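Local coordinates for SnoaL-like domain-containing protein (Xanthomonas campestris pv. campestris, PDB 3G8Z), which is of unknown function but has a cystatin-like fold and belongs to the SnoaL-like family, named after polyketide cyclases, at residues A26-T31 with H38-S43. Sequence-based numbering, arbitrary orientation.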
loop_
_atom_site.group_PDB
_atom_site.type_symbol
_atom_site.label_atom_id
_atom_site.label_comp_id
_atom_site.label_asym_id
_atom_site.label_seq_id
_atom_site.Cartn_x
_atom_site.Cartn_y
_atom_site.Cartn_z
ATOM N N ALA A 26 3.799 -9.664 9.601
ATOM C CA ALA A 26 4.299 -9.214 8.307
ATOM C C ALA A 26 5.812 -9.385 8.223
ATOM O O ALA A 26 6.350 -9.772 7.169
ATOM C CB ALA A 26 3.904 -7.762 8.057
ATOM N N LYS A 27 6.506 -9.096 9.323
ATOM C CA LYS A 27 7.962 -9.234 9.354
ATOM C C LYS A 27 8.354 -10.691 9.235
ATOM O O LYS A 27 9.348 -11.016 8.594
ATOM C CB LYS A 27 8.541 -8.628 10.638
ATOM C CG LYS A 27 8.523 -7.104 10.599
ATOM C CD LYS A 27 9.103 -6.481 11.860
ATOM C CE LYS A 27 9.281 -4.987 11.697
ATOM N NZ LYS A 27 9.579 -4.374 13.036
ATOM N N SER A 28 7.573 -11.571 9.851
ATOM C CA SER A 28 7.857 -13.007 9.784
ATOM C C SER A 28 7.700 -13.502 8.355
ATOM O O SER A 28 8.492 -14.316 7.860
ATOM C CB SER A 28 6.924 -13.770 10.741
ATOM O OG SER A 28 7.034 -15.162 10.543
ATOM N N TYR A 29 6.656 -13.000 7.701
ATOM C CA TYR A 29 6.362 -13.310 6.311
ATOM C C TYR A 29 7.505 -12.891 5.378
ATOM O O TYR A 29 7.962 -13.691 4.546
ATOM C CB TYR A 29 5.038 -12.625 5.909
ATOM C CG TYR A 29 4.736 -12.681 4.424
ATOM C CD1 TYR A 29 4.167 -13.816 3.863
ATOM C CD2 TYR A 29 5.027 -11.608 3.595
ATOM C CE1 TYR A 29 3.889 -13.878 2.514
ATOM C CE2 TYR A 29 4.760 -11.661 2.242
ATOM C CZ TYR A 29 4.184 -12.806 1.719
ATOM O OH TYR A 29 3.923 -12.887 0.374
ATOM N N ILE A 30 7.952 -11.637 5.498
ATOM C CA ILE A 30 9.053 -11.132 4.681
ATOM C C ILE A 30 10.360 -11.870 4.976
ATOM O O ILE A 30 11.067 -12.267 4.055
ATOM C CB ILE A 30 9.259 -9.616 4.854
ATOM C CG1 ILE A 30 8.014 -8.845 4.382
ATOM C CG2 ILE A 30 10.517 -9.138 4.091
ATOM C CD1 ILE A 30 7.784 -8.882 2.867
ATOM N N THR A 31 10.685 -12.087 6.239
ATOM C CA THR A 31 11.892 -12.836 6.557
ATOM C C THR A 31 11.855 -14.235 5.917
ATOM O O THR A 31 12.865 -14.737 5.404
ATOM C CB THR A 31 12.053 -12.955 8.055
ATOM O OG1 THR A 31 12.265 -11.646 8.586
ATOM C CG2 THR A 31 13.213 -13.889 8.432
ATOM N N HIS A 38 10.012 -22.150 3.589
ATOM C CA HIS A 38 8.693 -22.570 3.129
ATOM C C HIS A 38 7.809 -23.045 4.258
ATOM O O HIS A 38 6.592 -22.908 4.175
ATOM C CB HIS A 38 8.801 -23.627 2.030
ATOM C CG HIS A 38 9.514 -23.135 0.813
ATOM N ND1 HIS A 38 9.979 -23.978 -0.177
ATOM C CD2 HIS A 38 9.882 -21.886 0.444
ATOM C CE1 HIS A 38 10.589 -23.268 -1.107
ATOM N NE2 HIS A 38 10.547 -21.996 -0.753
ATOM N N ALA A 39 8.409 -23.591 5.311
ATOM C CA ALA A 39 7.658 -24.040 6.482
ATOM C C ALA A 39 6.894 -22.889 7.110
ATOM O O ALA A 39 5.745 -23.033 7.488
ATOM C CB ALA A 39 8.585 -24.656 7.504
ATOM N N THR A 40 7.543 -21.749 7.268
ATOM C CA THR A 40 6.853 -20.610 7.864
ATOM C C THR A 40 5.749 -20.171 6.901
ATOM O O THR A 40 4.610 -20.002 7.281
ATOM C CB THR A 40 7.804 -19.429 8.110
ATOM O OG1 THR A 40 8.662 -19.722 9.222
ATOM C CG2 THR A 40 7.009 -18.129 8.383
ATOM N N LEU A 41 6.097 -20.020 5.633
ATOM C CA LEU A 41 5.158 -19.469 4.648
ATOM C C LEU A 41 3.911 -20.341 4.554
ATOM O O LEU A 41 2.796 -19.836 4.477
ATOM C CB LEU A 41 5.809 -19.367 3.264
ATOM C CG LEU A 41 6.720 -18.196 2.988
ATOM C CD1 LEU A 41 7.174 -18.201 1.501
ATOM C CD2 LEU A 41 6.046 -16.895 3.334
ATOM N N GLY A 42 4.109 -21.647 4.599
ATOM C CA GLY A 42 3.005 -22.602 4.501
ATOM C C GLY A 42 2.105 -22.592 5.708
ATOM O O GLY A 42 0.987 -23.102 5.663
ATOM N N SER A 43 2.605 -22.019 6.796
ATOM C CA SER A 43 1.912 -22.020 8.068
ATOM C C SER A 43 1.265 -20.691 8.383
ATOM O O SER A 43 0.187 -20.659 8.953
ATOM C CB SER A 43 2.890 -22.324 9.201
ATOM O OG SER A 43 3.741 -23.409 8.873
#
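Leu41 meets Tyr29 through a single methyl: CD2 lies 3.6 Å from Tyr29 CD1 and 3.8 Å from Tyr29 CE1, so it sits beside the CD1-CE1 bond, approaching the ring obliquely. One residue back in each helix, Thr40 CG2 comes to 3.7 Å from Ser28 OG, a van der Waals contact between a methyl and a hydroxyl oxygen. These two pairs bury about 140 Å² in all, and the nearest CA atoms, those of Tyr29 and Leu41, stay 6.5 Å apart; the junction is small and made by side chains.

Torsions account for which branch is used. With CG of Tyr29 trans to its backbone N (chi1 170°), the ring is swung to where its CD1-CE1 side meets Leu41 CD2. In Thr40 the methyl is the branch trans to N and faces Ser28, while OG1 hydrogen-bonds to Asp37, just ahead of the segment. In this crystal the Tyr29 OH hydrogen-bonds to a glycerol, probably from the crystallisation liquor.

Thr40 and Leu41 also touch Ala32, and Leu41 reaches Ile33, so helix 38-44 packs along helix 22-35 as the second arm of a helical hairpin. From helix 22-35, Tyr29 touches Asp120 and Leu122 of strand 112-125, and Ile30 packs on Ile86, Tyr92 and Ile101, seating helix 22-35 against the curved sheet of the cystatin-like fold.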